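Local coordinates for protein LRA-12 (Uncultured bacterium, PDB 5AEB) that hydrolyses the beta-lactam ring of antibiotics, carbapenems among them, as a class B3 metallo-beta-lactamase with two zinc ions, at residues A[52-57]-A[61-66]; A[82-87]-A[224-229]; A[95-100]-A[132-137]; A[159-164]-A[183-188]. All coordinates share one frame; numbering follows the deposited sequence.

Contact 1 of 4, residues A[52-57]-A[61-66]; sequences VNTGLA and LQIKNN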
loop_
_atom_site.group_PDB
_atom_site.type_symbol
_atom_site.label_atom_id
_atom_site.label_comp_id
_atom_site.label_asym_id
_atom_site.label_seq_id
_atom_site.Cartn_x
_atom_site.Cartn_y
_atom_site.Cartn_z
ATOM N N VAL A 52 -5.039 -0.959 -5.322
ATOM C CA VAL A 52 -3.736 -0.779 -4.648
ATOM C C VAL A 52 -3.694 -1.768 -3.494
ATOM O O VAL A 52 -4.571 -1.720 -2.608
ATOM C CB VAL A 52 -3.556 0.656 -4.099
ATOM C CG1 VAL A 52 -2.189 0.817 -3.437
ATOM C CG2 VAL A 52 -3.764 1.723 -5.188
ATOM N N ASN A 53 -2.734 -2.699 -3.537
ATOM C CA ASN A 53 -2.584 -3.777 -2.551
ATOM C C ASN A 53 -3.617 -4.873 -2.573
ATOM O O ASN A 53 -4.736 -4.666 -3.001
ATOM C CB ASN A 53 -2.460 -3.235 -1.106
ATOM C CG ASN A 53 -1.262 -2.313 -0.930
ATOM O OD1 ASN A 53 -0.250 -2.407 -1.676
ATOM N ND2 ASN A 53 -1.347 -1.425 0.040
ATOM N N THR A 54 -3.230 -6.044 -2.084
ATOM C CA THR A 54 -4.193 -7.067 -1.631
ATOM C C THR A 54 -3.921 -7.344 -0.134
ATOM O O THR A 54 -3.161 -6.623 0.510
ATOM C CB THR A 54 -4.058 -8.392 -2.430
ATOM O OG1 THR A 54 -2.841 -9.056 -2.047
ATOM C CG2 THR A 54 -4.019 -8.123 -3.905
ATOM N N GLY A 55 -4.593 -8.338 0.434
ATOM C CA GLY A 55 -4.255 -8.791 1.785
ATOM C C GLY A 55 -3.414 -10.047 1.644
ATOM O O GLY A 55 -2.582 -10.127 0.726
ATOM N N LEU A 56 -3.639 -11.020 2.538
ATOM C CA LEU A 56 -2.953 -12.319 2.465
ATOM C C LEU A 56 -3.456 -13.162 1.288
ATOM O O LEU A 56 -4.389 -12.767 0.603
ATOM C CB LEU A 56 -3.144 -13.094 3.779
ATOM C CG LEU A 56 -2.779 -12.302 5.036
ATOM C CD1 LEU A 56 -3.473 -12.854 6.285
ATOM C CD2 LEU A 56 -1.262 -12.254 5.196
ATOM N N ALA A 57 -2.869 -14.348 1.093
ATOM C CA ALA A 57 -3.303 -15.247 0.013
ATOM C C ALA A 57 -4.837 -15.432 -0.100
ATOM O O ALA A 57 -5.379 -15.303 -1.208
ATOM C CB ALA A 57 -2.565 -16.586 0.066
ATOM N N LEU A 61 -11.029 -13.451 -2.322
ATOM C CA LEU A 61 -12.507 -13.498 -2.202
ATOM C C LEU A 61 -13.124 -12.190 -1.663
ATOM O O LEU A 61 -14.041 -11.635 -2.274
ATOM C CB LEU A 61 -12.962 -14.694 -1.360
ATOM C CG LEU A 61 -14.460 -14.864 -1.006
ATOM C CD1 LEU A 61 -15.367 -14.836 -2.255
ATOM C CD2 LEU A 61 -14.659 -16.148 -0.186
ATOM N N GLN A 62 -12.611 -11.704 -0.527
ATOM C CA GLN A 62 -13.125 -10.488 0.097
ATOM C C GLN A 62 -12.996 -9.294 -0.829
ATOM O O GLN A 62 -13.893 -8.484 -0.897
ATOM C CB GLN A 62 -12.321 -10.150 1.352
ATOM C CG GLN A 62 -12.721 -10.878 2.603
ATOM C CD GLN A 62 -11.736 -10.560 3.705
ATOM O OE1 GLN A 62 -11.609 -9.400 4.113
ATOM N NE2 GLN A 62 -10.992 -11.568 4.156
ATOM N N ILE A 63 -11.838 -9.161 -1.467
ATOM C CA ILE A 63 -11.572 -8.062 -2.402
ATOM C C ILE A 63 -12.587 -8.021 -3.563
ATOM O O ILE A 63 -13.218 -6.979 -3.802
ATOM C CB ILE A 63 -10.108 -8.103 -2.912
ATOM C CG1 ILE A 63 -9.167 -7.782 -1.760
ATOM C CG2 ILE A 63 -9.899 -7.114 -4.069
ATOM C CD1 ILE A 63 -7.781 -8.381 -1.901
ATOM N N LYS A 64 -12.771 -9.167 -4.232
ATOM C CA LYS A 64 -13.760 -9.285 -5.305
ATOM C C LYS A 64 -15.148 -8.915 -4.778
ATOM O O LYS A 64 -15.878 -8.181 -5.448
ATOM C CB LYS A 64 -13.805 -10.697 -5.922
ATOM C CG LYS A 64 -12.445 -11.314 -6.255
ATOM C CD LYS A 64 -12.379 -12.101 -7.572
ATOM C CE LYS A 64 -13.368 -13.245 -7.734
ATOM N NZ LYS A 64 -12.720 -14.581 -7.636
ATOM N N ASN A 65 -15.487 -9.402 -3.581
ATOM C CA ASN A 65 -16.802 -9.148 -2.973
ATOM C C ASN A 65 -16.982 -7.675 -2.642
ATOM O O ASN A 65 -18.051 -7.107 -2.902
ATOM C CB ASN A 65 -16.994 -9.954 -1.690
ATOM C CG ASN A 65 -17.283 -11.419 -1.949
ATOM O OD1 ASN A 65 -17.649 -11.822 -3.066
ATOM N ND2 ASN A 65 -17.106 -12.237 -0.912
ATOM N N ASN A 66 -15.943 -7.079 -2.039
ATOM C CA ASN A 66 -15.956 -5.663 -1.675
ATOM C C ASN A 66 -16.175 -4.762 -2.876
ATOM O O ASN A 66 -16.967 -3.833 -2.820
ATOM C CB ASN A 66 -14.669 -5.265 -0.937
ATOM C CG ASN A 66 -14.556 -5.899 0.427
ATOM O OD1 ASN A 66 -15.537 -6.416 0.957
ATOM N ND2 ASN A 66 -13.352 -5.871 1.007
#

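Contact 2 of 4, residues A[82-87]-A[224-229]; sequences TTQAHY and VASHAS. With ZN (zinc ion), chain D; ZN (zinc ion), chain C.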
loop_
_atom_site.group_PDB
_atom_site.type_symbol
_atom_site.label_atom_id
_atom_site.label_comp_id
_atom_site.label_asym_id
_atom_site.label_seq_id
_atom_site.Cartn_x
_atom_site.Cartn_y
_atom_site.Cartn_z
ATOM N N THR A 82 1.082 -1.668 -5.803
ATOM C CA THR A 82 1.345 -1.979 -4.410
ATOM C C THR A 82 2.265 -0.943 -3.795
ATOM O O THR A 82 3.098 -0.372 -4.485
ATOM C CB THR A 82 1.933 -3.410 -4.189
ATOM O OG1 THR A 82 2.090 -3.686 -2.770
ATOM C CG2 THR A 82 3.322 -3.560 -4.871
ATOM N N THR A 83 2.129 -0.720 -2.492
ATOM C CA THR A 83 3.046 0.168 -1.779
ATOM C C THR A 83 4.328 -0.526 -1.271
ATOM O O THR A 83 5.236 0.145 -0.731
ATOM C CB THR A 83 2.318 0.799 -0.599
ATOM O OG1 THR A 83 1.724 -0.256 0.179
ATOM C CG2 THR A 83 1.196 1.744 -1.134
ATOM N N GLN A 84 4.429 -1.845 -1.461
ATOM C CA GLN A 84 5.275 -2.620 -0.582
ATOM C C GLN A 84 5.279 -4.084 -1.004
ATOM O O GLN A 84 4.228 -4.725 -0.922
ATOM C CB GLN A 84 4.557 -2.602 0.810
ATOM C CG GLN A 84 5.437 -2.398 1.952
ATOM C CD GLN A 84 4.787 -2.824 3.229
ATOM O OE1 GLN A 84 4.986 -3.984 3.669
ATOM N NE2 GLN A 84 4.023 -1.881 3.876
ATOM N N ALA A 85 6.444 -4.666 -1.293
ATOM C CA ALA A 85 6.439 -6.087 -1.668
ATOM C C ALA A 85 6.596 -7.052 -0.481
ATOM O O ALA A 85 7.634 -7.703 -0.314
ATOM C CB ALA A 85 7.479 -6.372 -2.747
ATOM N N HIS A 86 5.572 -7.108 0.366
ATOM C CA HIS A 86 5.515 -8.061 1.457
ATOM C C HIS A 86 4.256 -8.836 1.305
ATOM O O HIS A 86 3.282 -8.320 0.783
ATOM C CB HIS A 86 5.493 -7.378 2.825
ATOM C CG HIS A 86 6.854 -6.986 3.351
ATOM N ND1 HIS A 86 7.017 -6.040 4.308
ATOM C CD2 HIS A 86 8.132 -7.436 3.019
ATOM C CE1 HIS A 86 8.338 -5.893 4.554
ATOM N NE2 HIS A 86 9.012 -6.766 3.781
ATOM N N TYR A 87 4.262 -10.057 1.839
ATOM C CA TYR A 87 3.151 -10.999 1.666
ATOM C C TYR A 87 1.823 -10.499 2.209
ATOM O O TYR A 87 0.780 -10.926 1.721
ATOM C CB TYR A 87 3.477 -12.372 2.280
ATOM C CG TYR A 87 3.429 -12.409 3.794
ATOM C CD1 TYR A 87 4.535 -12.027 4.559
ATOM C CD2 TYR A 87 2.265 -12.794 4.467
ATOM C CE1 TYR A 87 4.495 -12.049 5.951
ATOM C CE2 TYR A 87 2.210 -12.825 5.857
ATOM C CZ TYR A 87 3.320 -12.458 6.599
ATOM O OH TYR A 87 3.256 -12.483 7.997
ATOM N N VAL A 224 -3.644 8.041 3.797
ATOM C CA VAL A 224 -3.997 6.711 4.255
ATOM C C VAL A 224 -2.721 5.882 4.229
ATOM O O VAL A 224 -1.685 6.345 3.720
ATOM C CB VAL A 224 -5.097 6.070 3.376
ATOM C CG1 VAL A 224 -6.395 6.874 3.457
ATOM C CG2 VAL A 224 -4.600 5.981 1.941
ATOM N N ALA A 225 -2.775 4.658 4.750
ATOM C CA ALA A 225 -1.549 3.869 4.862
ATOM C C ALA A 225 -1.775 2.407 4.483
ATOM O O ALA A 225 -2.891 2.023 4.135
ATOM C CB ALA A 225 -0.936 4.021 6.260
ATOM N N SER A 226 -0.713 1.608 4.513
ATOM C CA SER A 226 -0.793 0.209 4.142
ATOM C C SER A 226 -1.544 -0.654 5.182
ATOM O O SER A 226 -2.121 -1.672 4.837
ATOM C CB SER A 226 0.608 -0.337 3.898
ATOM O OG SER A 226 1.111 0.183 2.645
ATOM N N HIS A 227 -1.531 -0.231 6.439
ATOM C CA HIS A 227 -2.309 -0.901 7.501
ATOM C C HIS A 227 -3.312 0.070 8.068
ATOM O O HIS A 227 -2.967 1.227 8.314
ATOM C CB HIS A 227 -1.387 -1.423 8.616
ATOM C CG HIS A 227 -0.565 -2.629 8.212
ATOM N ND1 HIS A 227 -0.896 -3.893 8.565
ATOM C CD2 HIS A 227 0.614 -2.722 7.482
ATOM C CE1 HIS A 227 0.002 -4.756 8.012
ATOM N NE2 HIS A 227 0.934 -4.038 7.376
ATOM N N ALA A 228 -4.544 -0.390 8.329
ATOM C CA ALA A 228 -5.575 0.494 8.857
ATOM C C ALA A 228 -5.096 1.144 10.158
ATOM O O ALA A 228 -5.281 2.345 10.364
ATOM C CB ALA A 228 -6.889 -0.235 9.056
ATOM N N SER A 229 -4.435 0.362 11.004
ATOM C CA SER A 229 -4.026 0.858 12.294
ATOM C C SER A 229 -3.052 2.025 12.138
ATOM O O SER A 229 -3.064 2.917 12.971
ATOM C CB SER A 229 -3.436 -0.255 13.170
ATOM O OG SER A 229 -2.290 -0.821 12.546
HETATM ZN ZN ZN D . 5.858 -4.717 5.074
HETATM ZN ZN ZN C . 2.419 -4.635 6.127
HETATM O O HOH W 1 3.565 -3.278 6.763
HETATM O O HOH W 2 4.220 -5.249 5.818
#

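Contact 3 of 4, residues A[95-100]-A[132-137]; sequences EIKKIT and EPIIAD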
loop_
_atom_site.group_PDB
_atom_site.type_symbol
_atom_site.label_atom_id
_atom_site.label_comp_id
_atom_site.label_asym_id
_atom_site.label_seq_id
_atom_site.Cartn_x
_atom_site.Cartn_y
_atom_site.Cartn_z
ATOM N N GLU A 95 -3.169 -13.820 -8.036
ATOM C CA GLU A 95 -4.509 -14.294 -8.325
ATOM C C GLU A 95 -5.403 -13.201 -8.926
ATOM O O GLU A 95 -6.152 -13.447 -9.889
ATOM C CB GLU A 95 -5.126 -14.831 -7.066
ATOM C CG GLU A 95 -6.595 -15.169 -7.212
ATOM C CD GLU A 95 -7.100 -16.068 -6.095
ATOM O OE1 GLU A 95 -6.328 -16.351 -5.136
ATOM O OE2 GLU A 95 -8.285 -16.494 -6.183
ATOM N N ILE A 96 -5.324 -11.994 -8.368
ATOM C CA ILE A 96 -6.142 -10.907 -8.871
ATOM C C ILE A 96 -5.665 -10.504 -10.258
ATOM O O ILE A 96 -6.471 -10.169 -11.127
ATOM C CB ILE A 96 -6.231 -9.740 -7.864
ATOM C CG1 ILE A 96 -7.258 -10.127 -6.805
ATOM C CG2 ILE A 96 -6.688 -8.438 -8.508
ATOM C CD1 ILE A 96 -6.911 -9.566 -5.450
ATOM N N LYS A 97 -4.369 -10.594 -10.491
ATOM C CA LYS A 97 -3.861 -10.239 -11.784
ATOM C C LYS A 97 -4.297 -11.279 -12.798
ATOM O O LYS A 97 -4.605 -10.936 -13.964
ATOM C CB LYS A 97 -2.335 -10.129 -11.770
ATOM C CG LYS A 97 -1.796 -9.549 -13.057
ATOM C CD LYS A 97 -0.280 -9.630 -13.133
ATOM C CE LYS A 97 0.170 -9.114 -14.475
ATOM N NZ LYS A 97 1.475 -9.729 -14.816
ATOM N N LYS A 98 -4.299 -12.551 -12.378
ATOM C CA LYS A 98 -4.699 -13.619 -13.288
ATOM C C LYS A 98 -6.111 -13.426 -13.765
ATOM O O LYS A 98 -6.383 -13.492 -14.964
ATOM C CB LYS A 98 -4.549 -14.993 -12.631
ATOM C CG LYS A 98 -3.146 -15.527 -12.801
ATOM C CD LYS A 98 -2.970 -16.612 -11.750
ATOM C CE LYS A 98 -1.785 -17.450 -12.071
ATOM N NZ LYS A 98 -2.310 -18.452 -13.002
ATOM N N ILE A 99 -6.994 -13.161 -12.811
ATOM C CA ILE A 99 -8.430 -13.074 -13.050
ATOM C C ILE A 99 -8.821 -11.804 -13.816
ATOM O O ILE A 99 -9.635 -11.854 -14.719
ATOM C CB ILE A 99 -9.229 -13.130 -11.709
ATOM C CG1 ILE A 99 -9.121 -14.526 -11.102
ATOM C CG2 ILE A 99 -10.688 -12.749 -11.941
ATOM C CD1 ILE A 99 -9.479 -14.593 -9.630
ATOM N N THR A 100 -8.210 -10.684 -13.479
ATOM C CA THR A 100 -8.561 -9.404 -14.099
ATOM C C THR A 100 -7.840 -9.169 -15.406
ATOM O O THR A 100 -8.337 -8.449 -16.249
ATOM C CB THR A 100 -8.209 -8.210 -13.167
ATOM O OG1 THR A 100 -6.826 -8.295 -12.772
ATOM C CG2 THR A 100 -9.091 -8.212 -11.927
ATOM N N GLU A 132 2.776 -15.785 -3.789
ATOM C CA GLU A 132 2.878 -16.177 -5.221
ATOM C C GLU A 132 3.612 -15.096 -6.021
ATOM O O GLU A 132 3.195 -13.933 -6.009
ATOM C CB GLU A 132 1.494 -16.466 -5.833
ATOM C CG GLU A 132 1.506 -16.982 -7.293
ATOM C CD GLU A 132 2.104 -18.382 -7.436
ATOM O OE1 GLU A 132 1.967 -19.221 -6.518
ATOM O OE2 GLU A 132 2.749 -18.637 -8.480
ATOM N N PRO A 133 4.732 -15.463 -6.677
ATOM C CA PRO A 133 5.457 -14.521 -7.538
ATOM C C PRO A 133 4.534 -13.785 -8.523
ATOM O O PRO A 133 3.577 -14.351 -9.013
ATOM C CB PRO A 133 6.405 -15.424 -8.326
ATOM C CG PRO A 133 6.677 -16.553 -7.384
ATOM C CD PRO A 133 5.394 -16.777 -6.625
ATOM N N ILE A 134 4.834 -12.523 -8.783
ATOM C CA ILE A 134 4.169 -11.764 -9.826
ATOM C C ILE A 134 5.239 -11.004 -10.610
ATOM O O ILE A 134 6.235 -10.527 -10.042
ATOM C CB ILE A 134 3.138 -10.714 -9.331
ATOM C CG1 ILE A 134 2.525 -11.033 -7.976
ATOM C CG2 ILE A 134 2.016 -10.640 -10.352
ATOM C CD1 ILE A 134 3.332 -10.477 -6.822
ATOM N N ILE A 135 5.014 -10.860 -11.899
ATOM C CA ILE A 135 5.932 -10.069 -12.740
ATOM C C ILE A 135 5.246 -8.759 -13.131
ATOM O O ILE A 135 4.146 -8.771 -13.696
ATOM C CB ILE A 135 6.348 -10.862 -13.982
ATOM C CG1 ILE A 135 7.161 -12.080 -13.545
ATOM C CG2 ILE A 135 7.103 -9.987 -15.003
ATOM C CD1 ILE A 135 7.126 -13.210 -14.558
ATOM N N ALA A 136 5.883 -7.632 -12.833
ATOM C CA ALA A 136 5.301 -6.354 -13.203
ATOM C C ALA A 136 5.362 -6.101 -14.737
ATOM O O ALA A 136 6.346 -6.407 -15.396
ATOM C CB ALA A 136 5.964 -5.237 -12.438
ATOM N N ASP A 137 4.273 -5.570 -15.274
ATOM C CA ASP A 137 4.225 -5.132 -16.628
ATOM C C ASP A 137 4.898 -3.765 -16.763
ATOM O O ASP A 137 5.404 -3.452 -17.816
ATOM C CB ASP A 137 2.774 -5.083 -17.107
ATOM C CG ASP A 137 2.066 -6.421 -16.939
ATOM O OD1 ASP A 137 2.240 -7.279 -17.797
ATOM O OD2 ASP A 137 1.357 -6.637 -15.963
#

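Contact 4 of 4, residues A[159-164]-A[183-188]; sequences PGHTKG and IANMPT. With ZN (zinc ion), chain D.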
loop_
_atom_site.group_PDB
_atom_site.type_symbol
_atom_site.label_atom_id
_atom_site.label_comp_id
_atom_site.label_asym_id
_atom_site.label_seq_id
_atom_site.Cartn_x
_atom_site.Cartn_y
_atom_site.Cartn_z
ATOM N N PRO A 159 11.921 4.153 -0.175
ATOM C CA PRO A 159 12.523 2.887 0.227
ATOM C C PRO A 159 12.828 2.759 1.703
ATOM O O PRO A 159 12.877 3.757 2.440
ATOM C CB PRO A 159 13.824 2.830 -0.615
ATOM C CG PRO A 159 14.201 4.267 -0.743
ATOM C CD PRO A 159 12.871 4.950 -0.990
ATOM N N GLY A 160 13.026 1.522 2.125
ATOM C CA GLY A 160 13.551 1.240 3.459
ATOM C C GLY A 160 12.789 0.080 4.023
ATOM O O GLY A 160 13.378 -0.963 4.278
ATOM N N HIS A 161 11.478 0.267 4.217
ATOM C CA HIS A 161 10.586 -0.847 4.591
ATOM C C HIS A 161 10.828 -2.001 3.643
ATOM O O HIS A 161 11.007 -3.151 4.092
ATOM C CB HIS A 161 9.118 -0.461 4.589
ATOM C CG HIS A 161 8.192 -1.557 5.132
ATOM N ND1 HIS A 161 7.979 -1.742 6.443
ATOM C CD2 HIS A 161 7.444 -2.540 4.474
ATOM C CE1 HIS A 161 7.149 -2.777 6.630
ATOM N NE2 HIS A 161 6.807 -3.264 5.417
ATOM N N THR A 162 10.816 -1.705 2.335
ATOM C CA THR A 162 11.316 -2.618 1.328
ATOM C C THR A 162 12.252 -1.802 0.441
ATOM O O THR A 162 12.291 -0.561 0.527
ATOM C CB THR A 162 10.209 -3.369 0.514
ATOM O OG1 THR A 162 9.437 -2.445 -0.276
ATOM C CG2 THR A 162 9.304 -4.127 1.409
ATOM N N LYS A 163 13.034 -2.483 -0.387
ATOM C CA LYS A 163 13.933 -1.762 -1.292
ATOM C C LYS A 163 13.129 -0.894 -2.296
ATOM O O LYS A 163 13.659 0.079 -2.812
ATOM C CB LYS A 163 14.850 -2.730 -2.033
ATOM C CG LYS A 163 15.692 -3.597 -1.114
ATOM C CD LYS A 163 16.699 -4.415 -1.916
ATOM C CE LYS A 163 17.360 -5.468 -1.023
ATOM N NZ LYS A 163 18.808 -5.598 -1.361
ATOM N N GLY A 164 11.881 -1.278 -2.586
ATOM C CA GLY A 164 11.043 -0.521 -3.507
ATOM C C GLY A 164 9.738 -0.025 -2.897
ATOM O O GLY A 164 8.782 0.240 -3.618
ATOM N N ILE A 183 -1.477 8.008 -0.492
ATOM C CA ILE A 183 -1.539 6.624 -0.037
ATOM C C ILE A 183 -0.117 6.343 0.385
ATOM O O ILE A 183 0.744 6.159 -0.465
ATOM C CB ILE A 183 -1.971 5.661 -1.142
ATOM C CG1 ILE A 183 -3.387 6.029 -1.645
ATOM C CG2 ILE A 183 -1.865 4.217 -0.644
ATOM C CD1 ILE A 183 -3.834 5.212 -2.838
ATOM N N ALA A 184 0.144 6.377 1.697
ATOM C CA ALA A 184 1.534 6.373 2.164
ATOM C C ALA A 184 1.965 5.001 2.586
ATOM O O ALA A 184 1.202 4.248 3.249
ATOM C CB ALA A 184 1.735 7.345 3.329
ATOM N N ASN A 185 3.198 4.659 2.224
ATOM C CA ASN A 185 3.807 3.542 2.899
ATOM C C ASN A 185 4.672 4.053 4.055
ATOM O O ASN A 185 5.748 4.593 3.826
ATOM C CB ASN A 185 4.604 2.660 1.967
ATOM C CG ASN A 185 4.854 1.314 2.591
ATOM O OD1 ASN A 185 5.945 1.066 3.141
ATOM N ND2 ASN A 185 3.800 0.494 2.652
ATOM N N MET A 186 4.208 3.890 5.289
ATOM C CA MET A 186 4.948 4.418 6.473
ATOM C C MET A 186 6.309 3.683 6.613
ATOM O O MET A 186 6.362 2.460 6.459
ATOM C CB MET A 186 4.108 4.295 7.760
ATOM C CG MET A 186 2.709 4.934 7.652
ATOM S SD MET A 186 2.778 6.592 6.952
ATOM C CE MET A 186 3.304 7.552 8.374
ATOM N N PRO A 187 7.401 4.422 6.897
ATOM C CA PRO A 187 8.738 3.808 6.997
ATOM C C PRO A 187 8.957 3.097 8.327
ATOM O O PRO A 187 9.757 3.524 9.144
ATOM C CB PRO A 187 9.679 5.009 6.860
ATOM C CG PRO A 187 8.884 6.136 7.459
ATOM C CD PRO A 187 7.462 5.893 7.053
ATOM N N THR A 188 8.226 2.021 8.545
ATOM C CA THR A 188 8.433 1.217 9.703
ATOM C C THR A 188 9.666 0.350 9.429
ATOM O O THR A 188 10.031 0.127 8.267
ATOM C CB THR A 188 7.185 0.368 9.990
ATOM O OG1 THR A 188 6.888 -0.448 8.846
ATOM C CG2 THR A 188 5.954 1.294 10.313
HETATM ZN ZN ZN D . 5.858 -4.717 5.074
HETATM O O HOH W 2 4.220 -5.249 5.818
#

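Contact 1 of 4, residues A[52-57]-A[61-66]
Ile63 reaches from helix 60-69 to the loop that leaves strand 48-52, and the end of its longer branch does all the touching. Its CD1 methyl sits 3.8 Å from CB of Thr54, equally near CA of that residue, and 4.0 Å from N of Gly55. With CG1 placed beside the backbone N (chi1 -68°) and the chain carried on outward, the methyl is laid against the loop backbone. The contact is purely van der Waals and small, 78 Å² in all. Ile96 of helix 93-100 packs on both Thr54 and Ile63, so three side chains meet here.

Thr54 OG1 donates to O of Gly55 at 3.0 Å, from a position tilted 28° from the carbonyl plane, and also receives the backbone N-H of Ala92. OD1 of Asn53 is bonded to OG1 of Thr82 and to the N-H of Thr83.

This is a strand-to-helix turn of the metallo-beta-lactamase fold, with the Thr54 side chain about 6 Å from that of the zinc ligand His89. The chemistry divides the work: Thr54 uses its hydroxyl to hold the loop's shape, while its CB and CA lie against the Ile63 methyl.

Contact 2 of 4, residues A[82-87]-A[224-229]
Gln84, whose amide nitrogen rests 3.7 Å from CB of Ser226, supplies the oddity of this site: an amide oxygen binds zinc where most metallo-beta-lactamases use the first histidine of the HxHxDH motif. Here the motif reads Gln-Ala-His-Tyr-Asp-His. It lies on the loop after strand 77-81, facing the loop that leaves strand 222-225, at the edge of the sandwich of two sheets in the alpha-beta/beta-alpha fold, where the zinc site lies.

OE1 of Gln84 stands 1.8 Å from the zinc of chain D, which also takes ND1 of His86 at 1.9 Å. His161 and water 2 complete that site. An inverse gamma turn centred on Ala85 brings the two ligands round to the same metal. From the other segment, NE2 of His227 binds the zinc of chain C at 2.0 Å, with Asp88, His89 and waters 1 and 2 as its further ligands. Water 2 therefore bridges the metals and lies in the plane of the His227 ring, at its edge. The far nitrogen of that ring, ND1, is held by Asp37, a second-shell bond that should limit the ring's rotation.

Away from the metals, a pair of buried hydroxyls joins the loops directly. Thr83 has OG1 between its own backbone N and carbonyl carbon (chi1 53°), which sets the hydroxyl against that of Ser226, and OG1 of Thr83 meets OG of Ser226 at 2.6 Å in a short hydrogen bond. The glutamine amide has work at both ends: while its oxygen binds metal, NE2 of Gln84 donates to zinc-bound water 1 at 3.2 Å.

Contact 3 of 4, residues A[95-100]-A[132-137]
Ile134 is where the loop before strand 138-140 first meets Lys97 of helix 93-100. Its CG2 methyl lies 3.7 Å from CD of Lys97, the isoleucine slanting across the aliphatic part of the lysine while its far end turns away; the same side chain also packs on Leu104 of strand 103-107. Next comes Ile135, which offers its backbone: NZ of Lys97 donates to O of Ile135 at 3.1 Å, and the C=O...N angle of 162° makes the approach nearly head-on. Ala136 points away from the helix, onto Leu104 and Ala106.

Asp137 closes the series. Its carboxylate comes at the lysine from the opposite direction, with OD2 of Asp137 at 3.3 Å from NZ of Lys97 in a salt bridge. OD2 of Asp137 also lies 3.1 Å from CE of Lys97. This oxygen accepts the backbone N-H of Leu104, which pins the carboxylate to the sheet.

Lys97 reaches this far because it is extended throughout, starting with CG opposite the backbone N (chi1 -171°). One ammonium thus joins the outer helix to the edge of the seven-stranded sheet through a carbonyl and a carboxylate. Asp137 is exposed and Lys97 partly so, so solvent probably weakens the attraction between the charges.

Contact 4 of 4, residues A[159-164]-A[183-188]
His161 and Pro187 bring the two loops closest, their CA atoms 5.6 Å apart, with Pro187 at the centre of an inverse gamma turn closed by the 2.8 Å bond from N of Thr188 to O of Met186. Just before the histidine, Gly160 bends the chain with backbone angles at which a side-chain carbon would collide with the carbonyl oxygen of Pro159.

The imidazole of His161 carries the contact. CG stands opposite the backbone N (chi1 -173°), sending the ring across to the loop that follows strand 178-184, alongside Thr188 and pointing the same way. NE2 of His161 binds the zinc of chain D at 1.8 Å, completing the site with Gln84, His86 and bridging water 2. At the other nitrogen, ND1 of His161 makes a weak hydrogen bond of 3.3 Å to O of Thr188, with an N-H...O angle of 157°; this oxygen lies at the ring edge, in plane, and is also bonded to the hydroxyl of Tyr208. OG1 of Thr188 is nearer still, 2.9 Å from ND1 of His161, and approaches the ring obliquely.

Asn185 packs against CB of the histidine, its side chain crossing that of His161 at about a right angle, the amide and ring planes 64° apart. Met186 points the other way, onto helix 251-267.

Here a first-shell zinc ligand is probably steadied by a second-shell backbone oxygen. Metal at NE2 and an in-plane carbonyl oxygen near ND1 would together limit how far the ring can turn, the zinc bond doing most of it.

From the N terminus, contact 1 closes first, a short turn from strand 48-52 into helix 60-69. Contact 2 opens next and closes last, 137 residues on, joining the ends of strands from the two sheets. Contacts 3 and 4 nest one after the other inside its loop: residues 95-100 with 132-137 tie a helix to the edge of the seven-stranded sheet, and 159-164 with 183-188 join two loops of the five-stranded sheet. No loops cross. Contacts 2 and 4 share the zinc of chain D and water 2, and Val224 and Ala184 pair between neighbouring strands. Asn53 links contact 1 to contact 2, and Ile96 packs contact 3's helix onto contact 1.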